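Local coordinates for protein RTX toxin (PDB 6A7H) that probably inactivates the small GTPases Ras and Rap1 by acting as a Ras/Rap1-specific endopeptidase of the sepsis-causing bacterium Vibrio vulnificus, at residues 282-287 with 295-300; 289-294 with 466-471; 300-305 with 457-462. All coordinates share one frame; numbering follows the deposited sequence.

Interaction 1: 282-287 with 295-300; sequences TNKLAS and LAVLLD
Leu-285 and Val-297 carry the apolar part of this contact, which pairs the C-terminal part of helix 275-287 with the end of helix 290-298, two consecutive helices joined by a very short connection. Leu-285 CA and Val-297 CA stand 6.3 Å apart. Val-297 points into the interface and splits its work between its two methyls: CG1, anti to the backbone N (chi1 165°), rests on the backbone of Leu-285, 4.2 Å from its CA, while CG2 lies 3.9 Å from Lys-284 CE. Leu-285 CD1 touches Val-297 CG1 and Leu-298 CG, each at 4.2 Å; the same leucine also packs on Val-472 of strand 470-473.

The charged part lies on the solvent side. Lys-284 bends at chi3 (88°), which carries its aliphatic arm over Val-297 and brings NZ within 3.5 Å of Asp-300 OD2, a long salt bridge between side chains that cross at about a right angle. On the same helix, Ser-287 OG bonds back to Lys-284 O at 2.8 Å, from above the carbonyl plane.

Apolar packing therefore does most of the joining on the buried side, and the exposed, long ion pair probably adds only modestly to it.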
loop_
_atom_site.group_PDB
_atom_site.type_symbol
_atom_site.label_atom_id
_atom_site.label_comp_id
_atom_site.label_asym_id
_atom_site.label_seq_id
_atom_site.Cartn_x
_atom_site.Cartn_y
_atom_site.Cartn_z
ATOM N N THR A 282 30.293 -18.933 7.329
ATOM C CA THR A 282 30.420 -18.846 8.784
ATOM C C THR A 282 31.873 -19.028 9.230
ATOM O O THR A 282 32.364 -18.297 10.094
ATOM C CB THR A 282 29.539 -19.899 9.495
ATOM O OG1 THR A 282 28.157 -19.578 9.301
ATOM C CG2 THR A 282 29.831 -19.922 10.989
ATOM N N ASN A 283 32.560 -19.996 8.630
ATOM C CA ASN A 283 33.958 -20.247 8.961
ATOM C C ASN A 283 34.875 -19.094 8.577
ATOM O O ASN A 283 35.725 -18.696 9.361
ATOM C CB ASN A 283 34.440 -21.535 8.300
ATOM C CG ASN A 283 34.338 -22.728 9.220
ATOM O OD1 ASN A 283 33.448 -22.798 10.072
ATOM N ND2 ASN A 283 35.249 -23.677 9.057
ATOM N N LYS A 284 34.701 -18.554 7.376
ATOM C CA LYS A 284 35.521 -17.429 6.941
ATOM C C LYS A 284 35.273 -16.214 7.829
ATOM O O LYS A 284 36.194 -15.448 8.140
ATOM C CB LYS A 284 35.241 -17.084 5.480
ATOM C CG LYS A 284 36.489 -17.090 4.613
ATOM C CD LYS A 284 36.258 -16.438 3.254
ATOM C CE LYS A 284 36.507 -14.934 3.326
ATOM N NZ LYS A 284 36.333 -14.246 2.011
ATOM N N LEU A 285 34.027 -16.068 8.266
ATOM C CA LEU A 285 33.638 -14.966 9.135
ATOM C C LEU A 285 34.299 -15.055 10.509
ATOM O O LEU A 285 34.844 -14.069 11.010
ATOM C CB LEU A 285 32.113 -14.930 9.280
ATOM C CG LEU A 285 31.521 -13.733 10.015
ATOM C CD1 LEU A 285 32.106 -12.450 9.449
ATOM C CD2 LEU A 285 30.000 -13.731 9.900
ATOM N N ALA A 286 34.268 -16.244 11.100
ATOM C CA ALA A 286 34.762 -16.446 12.456
ATOM C C ALA A 286 36.281 -16.301 12.558
ATOM O O ALA A 286 36.807 -15.962 13.620
ATOM C CB ALA A 286 34.334 -17.811 12.966
ATOM N N SER A 287 36.979 -16.558 11.458
ATOM C CA SER A 287 38.435 -16.449 11.438
ATOM C C SER A 287 38.893 -14.994 11.354
ATOM O O SER A 287 39.988 -14.656 11.794
ATOM C CB SER A 287 39.013 -17.247 10.274
ATOM O OG SER A 287 38.552 -16.726 9.043
ATOM N N LEU A 295 33.702 -7.023 8.251
ATOM C CA LEU A 295 33.048 -6.271 7.193
ATOM C C LEU A 295 33.567 -6.693 5.823
ATOM O O LEU A 295 32.782 -6.956 4.901
ATOM C CB LEU A 295 33.255 -4.773 7.391
ATOM C CG LEU A 295 32.447 -4.135 8.519
ATOM C CD1 LEU A 295 32.719 -2.640 8.572
ATOM C CD2 LEU A 295 30.962 -4.404 8.335
ATOM N N ALA A 296 34.889 -6.771 5.703
ATOM C CA ALA A 296 35.522 -7.148 4.442
ATOM C C ALA A 296 35.059 -8.524 3.952
ATOM O O ALA A 296 34.928 -8.741 2.747
ATOM C CB ALA A 296 37.015 -7.121 4.588
ATOM N N VAL A 297 34.810 -9.445 4.882
ATOM C CA VAL A 297 34.266 -10.758 4.537
ATOM C C VAL A 297 32.815 -10.658 4.073
ATOM O O VAL A 297 32.418 -11.241 3.061
ATOM C CB VAL A 297 34.338 -11.731 5.730
ATOM C CG1 VAL A 297 33.450 -12.975 5.495
ATOM C CG2 VAL A 297 35.771 -12.134 5.987
ATOM N N LEU A 298 32.023 -9.904 4.821
ATOM C CA LEU A 298 30.605 -9.812 4.529
ATOM C C LEU A 298 30.335 -9.065 3.222
ATOM O O LEU A 298 29.401 -9.394 2.507
ATOM C CB LEU A 298 29.893 -9.150 5.695
ATOM C CG LEU A 298 29.842 -9.991 6.962
ATOM C CD1 LEU A 298 29.365 -9.141 8.125
ATOM C CD2 LEU A 298 28.918 -11.179 6.743
ATOM N N LEU A 299 31.179 -8.090 2.898
ATOM C CA LEU A 299 30.978 -7.262 1.711
ATOM C C LEU A 299 31.773 -7.759 0.506
ATOM O O LEU A 299 31.675 -7.201 -0.591
ATOM C CB LEU A 299 31.352 -5.806 2.011
ATOM C CG LEU A 299 30.424 -5.050 2.970
ATOM C CD1 LEU A 299 31.092 -3.752 3.413
ATOM C CD2 LEU A 299 29.047 -4.766 2.352
ATOM N N ASP A 300 32.564 -8.805 0.710
ATOM C CA ASP A 300 33.343 -9.400 -0.373
ATOM C C ASP A 300 32.434 -9.953 -1.473
ATOM O O ASP A 300 31.767 -10.965 -1.261
ATOM C CB ASP A 300 34.239 -10.509 0.185
ATOM C CG ASP A 300 35.009 -11.251 -0.896
ATOM O OD1 ASP A 300 35.430 -10.618 -1.886
ATOM O OD2 ASP A 300 35.192 -12.477 -0.752
#

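Interaction 2: 289-294 with 466-471; sequences TGVDEQ and DSNQFT
A beta-hairpin, strands 461-464 and 470-473, is fastened to the N-terminal part of helix 290-298 by Gln-294, whose side-chain amide meets the backbone of Asn-468 and Phe-470. Gln-294 OE1 accepts the N-H of Phe-470 at 2.7 Å and 154°, the donor being tilted from the carbonyl plane. Its NE2 gives a longer, more bent bond to Asn-468 O, 3.3 Å and 138°. A weak third bond runs from Gln-294 NE2 back to Gly-290 O, four residues earlier, so both ends of this buried amide are engaged and its rotation is fixed. The chain is extended beyond CG (chi2 175°), which carries the amide across to the hairpin backbone.

The residues gripped mark the passage from connection to strand: Asn-468 has a positive phi within the turn, and Phe-470 opens strand 470-473, whose Thr-471 pairs through the backbone with Lys-463. Gln-294 OE1 also sits in the plane of the Phe-470 ring, at its edge, 4.0 Å from CD2. That ring in turn packs edge-to-face with Phe-320 and lies on Leu-295 and Leu-298.

Beside the amide, Val-291 CG2 touches Asn-468 CB at 3.8 Å. The polar end of Asn-468 is held elsewhere, its OD1 taking a hydrogen bond from Arg-319, and Val-291 and Asn-468 both pack against Phe-320 of helix 316-323.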
loop_
_atom_site.group_PDB
_atom_site.type_symbol
_atom_site.label_atom_id
_atom_site.label_comp_id
_atom_site.label_asym_id
_atom_site.label_seq_id
_atom_site.Cartn_x
_atom_site.Cartn_y
_atom_site.Cartn_z
ATOM N N THR A 289 39.087 -11.081 12.379
ATOM C CA THR A 289 39.190 -10.506 13.717
ATOM C C THR A 289 38.891 -9.016 13.741
ATOM O O THR A 289 39.613 -8.226 13.140
ATOM C CB THR A 289 40.593 -10.725 14.309
ATOM O OG1 THR A 289 41.015 -12.073 14.066
ATOM C CG2 THR A 289 40.587 -10.449 15.802
ATOM N N GLY A 290 37.830 -8.632 14.443
ATOM C CA GLY A 290 37.506 -7.224 14.602
ATOM C C GLY A 290 36.547 -6.724 13.541
ATOM O O GLY A 290 36.271 -7.431 12.571
ATOM N N VAL A 291 36.045 -5.505 13.725
ATOM C CA VAL A 291 35.040 -4.940 12.833
ATOM C C VAL A 291 35.516 -4.885 11.378
ATOM O O VAL A 291 34.822 -5.361 10.478
ATOM C CB VAL A 291 34.624 -3.523 13.283
ATOM C CG1 VAL A 291 33.694 -2.896 12.262
ATOM C CG2 VAL A 291 33.961 -3.572 14.655
ATOM N N ASP A 292 36.707 -4.334 11.157
ATOM C CA ASP A 292 37.244 -4.160 9.806
ATOM C C ASP A 292 37.241 -5.437 8.965
ATOM O O ASP A 292 36.751 -5.437 7.837
ATOM C CB ASP A 292 38.668 -3.608 9.873
ATOM C CG ASP A 292 38.714 -2.098 9.754
ATOM O OD1 ASP A 292 37.637 -1.463 9.809
ATOM O OD2 ASP A 292 39.829 -1.545 9.613
ATOM N N GLU A 293 37.783 -6.516 9.519
ATOM C CA GLU A 293 37.939 -7.756 8.771
ATOM C C GLU A 293 36.617 -8.491 8.578
ATOM O O GLU A 293 36.410 -9.140 7.552
ATOM C CB GLU A 293 38.941 -8.672 9.467
ATOM C CG GLU A 293 40.346 -8.088 9.560
ATOM C CD GLU A 293 41.350 -9.064 10.162
ATOM O OE1 GLU A 293 40.943 -10.197 10.502
ATOM O OE2 GLU A 293 42.543 -8.697 10.300
ATOM N N GLN A 294 35.733 -8.402 9.567
ATOM C CA GLN A 294 34.408 -9.007 9.449
ATOM C C GLN A 294 33.636 -8.352 8.310
ATOM O O GLN A 294 33.009 -9.039 7.499
ATOM C CB GLN A 294 33.622 -8.884 10.754
ATOM C CG GLN A 294 33.912 -9.975 11.771
ATOM C CD GLN A 294 33.186 -9.735 13.083
ATOM O OE1 GLN A 294 32.231 -10.436 13.407
ATOM N NE2 GLN A 294 33.640 -8.738 13.848
ATOM N N ASP A 466 26.484 -7.329 21.110
ATOM C CA ASP A 466 26.868 -6.178 21.932
ATOM C C ASP A 466 28.338 -5.784 21.760
ATOM O O ASP A 466 28.735 -4.668 22.106
ATOM C CB ASP A 466 26.594 -6.458 23.418
ATOM C CG ASP A 466 25.113 -6.549 23.739
ATOM O OD1 ASP A 466 24.285 -5.997 22.974
ATOM O OD2 ASP A 466 24.777 -7.155 24.779
ATOM N N SER A 467 29.141 -6.702 21.234
ATOM C CA SER A 467 30.563 -6.447 21.035
ATOM C C SER A 467 30.935 -6.451 19.553
ATOM O O SER A 467 32.044 -6.845 19.187
ATOM C CB SER A 467 31.405 -7.479 21.799
ATOM O OG SER A 467 30.975 -8.803 21.530
ATOM N N ASN A 468 29.999 -6.013 18.714
ATOM C CA ASN A 468 30.205 -5.908 17.269
ATOM C C ASN A 468 30.646 -7.198 16.579
ATOM O O ASN A 468 31.338 -7.146 15.561
ATOM C CB ASN A 468 31.224 -4.812 16.959
ATOM C CG ASN A 468 30.769 -3.453 17.429
ATOM O OD1 ASN A 468 29.573 -3.196 17.555
ATOM N ND2 ASN A 468 31.721 -2.574 17.703
ATOM N N GLN A 469 30.252 -8.347 17.121
ATOM C CA GLN A 469 30.502 -9.626 16.456
ATOM C C GLN A 469 29.354 -9.980 15.525
ATOM O O GLN A 469 28.220 -10.129 15.971
ATOM C CB GLN A 469 30.703 -10.750 17.475
ATOM C CG GLN A 469 31.954 -10.592 18.304
ATOM C CD GLN A 469 33.203 -10.557 17.444
ATOM O OE1 GLN A 469 33.322 -11.305 16.470
ATOM N NE2 GLN A 469 34.135 -9.669 17.787
ATOM N N PHE A 470 29.652 -10.119 14.237
ATOM C CA PHE A 470 28.648 -10.521 13.258
ATOM C C PHE A 470 28.492 -12.028 13.222
ATOM O O PHE A 470 29.479 -12.754 13.323
ATOM C CB PHE A 470 29.023 -10.021 11.862
ATOM C CG PHE A 470 28.800 -8.553 11.662
ATOM C CD1 PHE A 470 27.574 -8.082 11.213
ATOM C CD2 PHE A 470 29.814 -7.640 11.914
ATOM C CE1 PHE A 470 27.355 -6.713 11.020
ATOM C CE2 PHE A 470 29.605 -6.272 11.731
ATOM C CZ PHE A 470 28.367 -5.807 11.279
ATOM N N THR A 471 27.252 -12.493 13.085
ATOM C CA THR A 471 26.986 -13.895 12.760
ATOM C C THR A 471 25.924 -14.001 11.666
ATOM O O THR A 471 25.051 -13.139 11.535
ATOM C CB THR A 471 26.520 -14.717 13.985
ATOM O OG1 THR A 471 25.511 -13.994 14.699
ATOM C CG2 THR A 471 27.689 -15.010 14.919
#

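Interaction 3: 300-305 with 457-462; sequences DDRKGL and LDLPAL
Arg-302 and Leu-459 meet where the Schellman motif that closes helix 453-457, with Asp-458 at positive phi, leads the chain alongside strand 304-309, an outermost strand of the four-stranded parallel sheet. From its base outward, the arginine arm crosses the leucine at a slant: CB lies 3.7 Å from Leu-459 CD2, CG follows at 3.8 Å from the same methyl, and CD still touches it while meeting Pro-460 CD at 4.2 Å. Beyond CD the chain turns polar. NE donates to the hydroxyl of Tyr-273, which is also bonded to Asp-458 O, and NH1 reaches back to Leu-298 O at the end of helix 290-298. The arm, extended from CG to NE, thus lends its methylenes to the leucine and its guanidinium to the backbone of a helix end.

Leu-459 is directed toward 300-305, and its other methyl, CD1, comes to 3.5 Å from Gly-304 O. Lys-303, just before the strand, flanks it. Its CG sits between the backbone N and the carbonyl carbon (chi1 65°), and the bend at chi3 lays CE 3.4 Å from Leu-457 O.

Further along, where Leu-462 is hydrogen-bonded through the backbone to Leu-306, Leu-305 CD2 packs against Leu-462 CD1 at 4.0 Å.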
loop_
_atom_site.group_PDB
_atom_site.type_symbol
_atom_site.label_atom_id
_atom_site.label_comp_id
_atom_site.label_asym_id
_atom_site.label_seq_id
_atom_site.Cartn_x
_atom_site.Cartn_y
_atom_site.Cartn_z
ATOM N N ASP A 300 32.564 -8.805 0.710
ATOM C CA ASP A 300 33.343 -9.400 -0.373
ATOM C C ASP A 300 32.434 -9.953 -1.473
ATOM O O ASP A 300 31.767 -10.965 -1.261
ATOM C CB ASP A 300 34.239 -10.509 0.185
ATOM C CG ASP A 300 35.009 -11.251 -0.896
ATOM O OD1 ASP A 300 35.430 -10.618 -1.886
ATOM O OD2 ASP A 300 35.192 -12.477 -0.752
ATOM N N ASP A 301 32.405 -9.287 -2.631
ATOM C CA ASP A 301 31.569 -9.709 -3.764
ATOM C C ASP A 301 30.076 -9.706 -3.367
ATOM O O ASP A 301 29.300 -10.565 -3.783
ATOM C CB ASP A 301 32.031 -11.097 -4.270
ATOM C CG ASP A 301 31.310 -11.564 -5.540
ATOM O OD1 ASP A 301 31.485 -10.935 -6.606
ATOM O OD2 ASP A 301 30.593 -12.588 -5.475
ATOM N N ARG A 302 29.690 -8.735 -2.542
ATOM C CA ARG A 302 28.295 -8.530 -2.175
ATOM C C ARG A 302 27.967 -7.040 -2.164
ATOM O O ARG A 302 28.815 -6.200 -1.852
ATOM C CB ARG A 302 27.984 -9.150 -0.810
ATOM C CG ARG A 302 27.840 -10.651 -0.861
ATOM C CD ARG A 302 27.707 -11.258 0.514
ATOM N NE ARG A 302 28.210 -12.623 0.484
ATOM C CZ ARG A 302 29.441 -12.973 0.839
ATOM N NH1 ARG A 302 30.291 -12.067 1.284
ATOM N NH2 ARG A 302 29.813 -14.237 0.768
ATOM N N LYS A 303 26.725 -6.722 -2.501
ATOM C CA LYS A 303 26.316 -5.348 -2.712
ATOM C C LYS A 303 26.009 -4.623 -1.382
ATOM O O LYS A 303 25.941 -3.393 -1.333
ATOM C CB LYS A 303 25.100 -5.321 -3.639
ATOM C CG LYS A 303 23.845 -5.988 -3.044
ATOM C CD LYS A 303 22.916 -6.545 -4.134
ATOM C CE LYS A 303 23.541 -7.771 -4.788
ATOM N NZ LYS A 303 22.711 -8.295 -5.895
ATOM N N GLY A 304 25.842 -5.378 -0.300
ATOM C CA GLY A 304 25.471 -4.758 0.954
ATOM C C GLY A 304 25.408 -5.698 2.141
ATOM O O GLY A 304 25.753 -6.877 2.031
ATOM N N LEU A 305 24.990 -5.142 3.280
ATOM C CA LEU A 305 24.757 -5.884 4.514
ATOM C C LEU A 305 23.300 -5.835 4.929
ATOM O O LEU A 305 22.686 -4.769 4.888
ATOM C CB LEU A 305 25.572 -5.309 5.669
ATOM C CG LEU A 305 27.080 -5.266 5.650
ATOM C CD1 LEU A 305 27.536 -4.942 7.055
ATOM C CD2 LEU A 305 27.599 -6.603 5.211
ATOM N N LEU A 457 17.626 -9.740 -2.694
ATOM C CA LEU A 457 18.886 -8.996 -2.851
ATOM C C LEU A 457 20.140 -9.878 -2.883
ATOM O O LEU A 457 21.263 -9.360 -2.892
ATOM C CB LEU A 457 19.030 -7.975 -1.730
ATOM C CG LEU A 457 17.933 -6.915 -1.592
ATOM C CD1 LEU A 457 18.180 -6.057 -0.389
ATOM C CD2 LEU A 457 17.836 -6.056 -2.854
ATOM N N ASP A 458 19.947 -11.199 -2.897
ATOM C CA ASP A 458 21.054 -12.163 -2.945
ATOM C C ASP A 458 22.040 -11.978 -1.771
ATOM O O ASP A 458 23.262 -12.006 -1.948
ATOM C CB ASP A 458 21.782 -12.065 -4.299
ATOM C CG ASP A 458 22.745 -13.235 -4.548
ATOM O OD1 ASP A 458 22.569 -14.314 -3.941
ATOM O OD2 ASP A 458 23.677 -13.080 -5.362
ATOM N N LEU A 459 21.502 -11.794 -0.570
ATOM C CA LEU A 459 22.335 -11.582 0.611
ATOM C C LEU A 459 21.926 -12.463 1.790
ATOM O O LEU A 459 20.768 -12.866 1.897
ATOM C CB LEU A 459 22.289 -10.112 1.028
ATOM C CG LEU A 459 22.871 -9.089 0.051
ATOM C CD1 LEU A 459 22.705 -7.673 0.621
ATOM C CD2 LEU A 459 24.328 -9.391 -0.240
ATOM N N PRO A 460 22.883 -12.764 2.687
ATOM C CA PRO A 460 22.553 -13.488 3.919
ATOM C C PRO A 460 21.933 -12.557 4.959
ATOM O O PRO A 460 22.116 -11.344 4.892
ATOM C CB PRO A 460 23.911 -14.013 4.382
ATOM C CG PRO A 460 24.868 -12.955 3.922
ATOM C CD PRO A 460 24.324 -12.466 2.594
ATOM N N ALA A 461 21.190 -13.108 5.906
ATOM C CA ALA A 461 20.659 -12.294 6.995
ATOM C C ALA A 461 21.652 -12.325 8.149
ATOM O O ALA A 461 22.131 -13.399 8.525
ATOM C CB ALA A 461 19.286 -12.802 7.441
ATOM N N LEU A 462 21.951 -11.161 8.709
ATOM C CA LEU A 462 22.983 -11.048 9.738
ATOM C C LEU A 462 22.481 -10.576 11.109
ATOM O O LEU A 462 21.414 -9.961 11.246
ATOM C CB LEU A 462 24.087 -10.095 9.269
ATOM C CG LEU A 462 24.763 -10.404 7.932
ATOM C CD1 LEU A 462 25.726 -9.287 7.531
ATOM C CD2 LEU A 462 25.482 -11.737 8.016
#

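How the interactions relate
Interactions 1 and 2 both use helix 290-298, and their centres lie about 9 Å apart: one side of the helix takes helix 275-287, another the hairpin strand 470-473. Leu-298 ties all three contacts together, its CD1 lying 3.6 Å from Phe-470 CG and 3.7 Å from Leu-462 CD1, while its CB meets Leu-305 CD2 at 3.5 Å. Interactions 1 and 3, with centres about 11 Å apart, share Asp-300, and a short loop leads from the helix to strand 304-309. Interactions 2 and 3 are about 16 Å apart between centres and reach the two neighbouring strands of one hairpin, 470-473 and 461-464. Along the sequence, interaction 3 is nested inside the loop that interaction 2 closes.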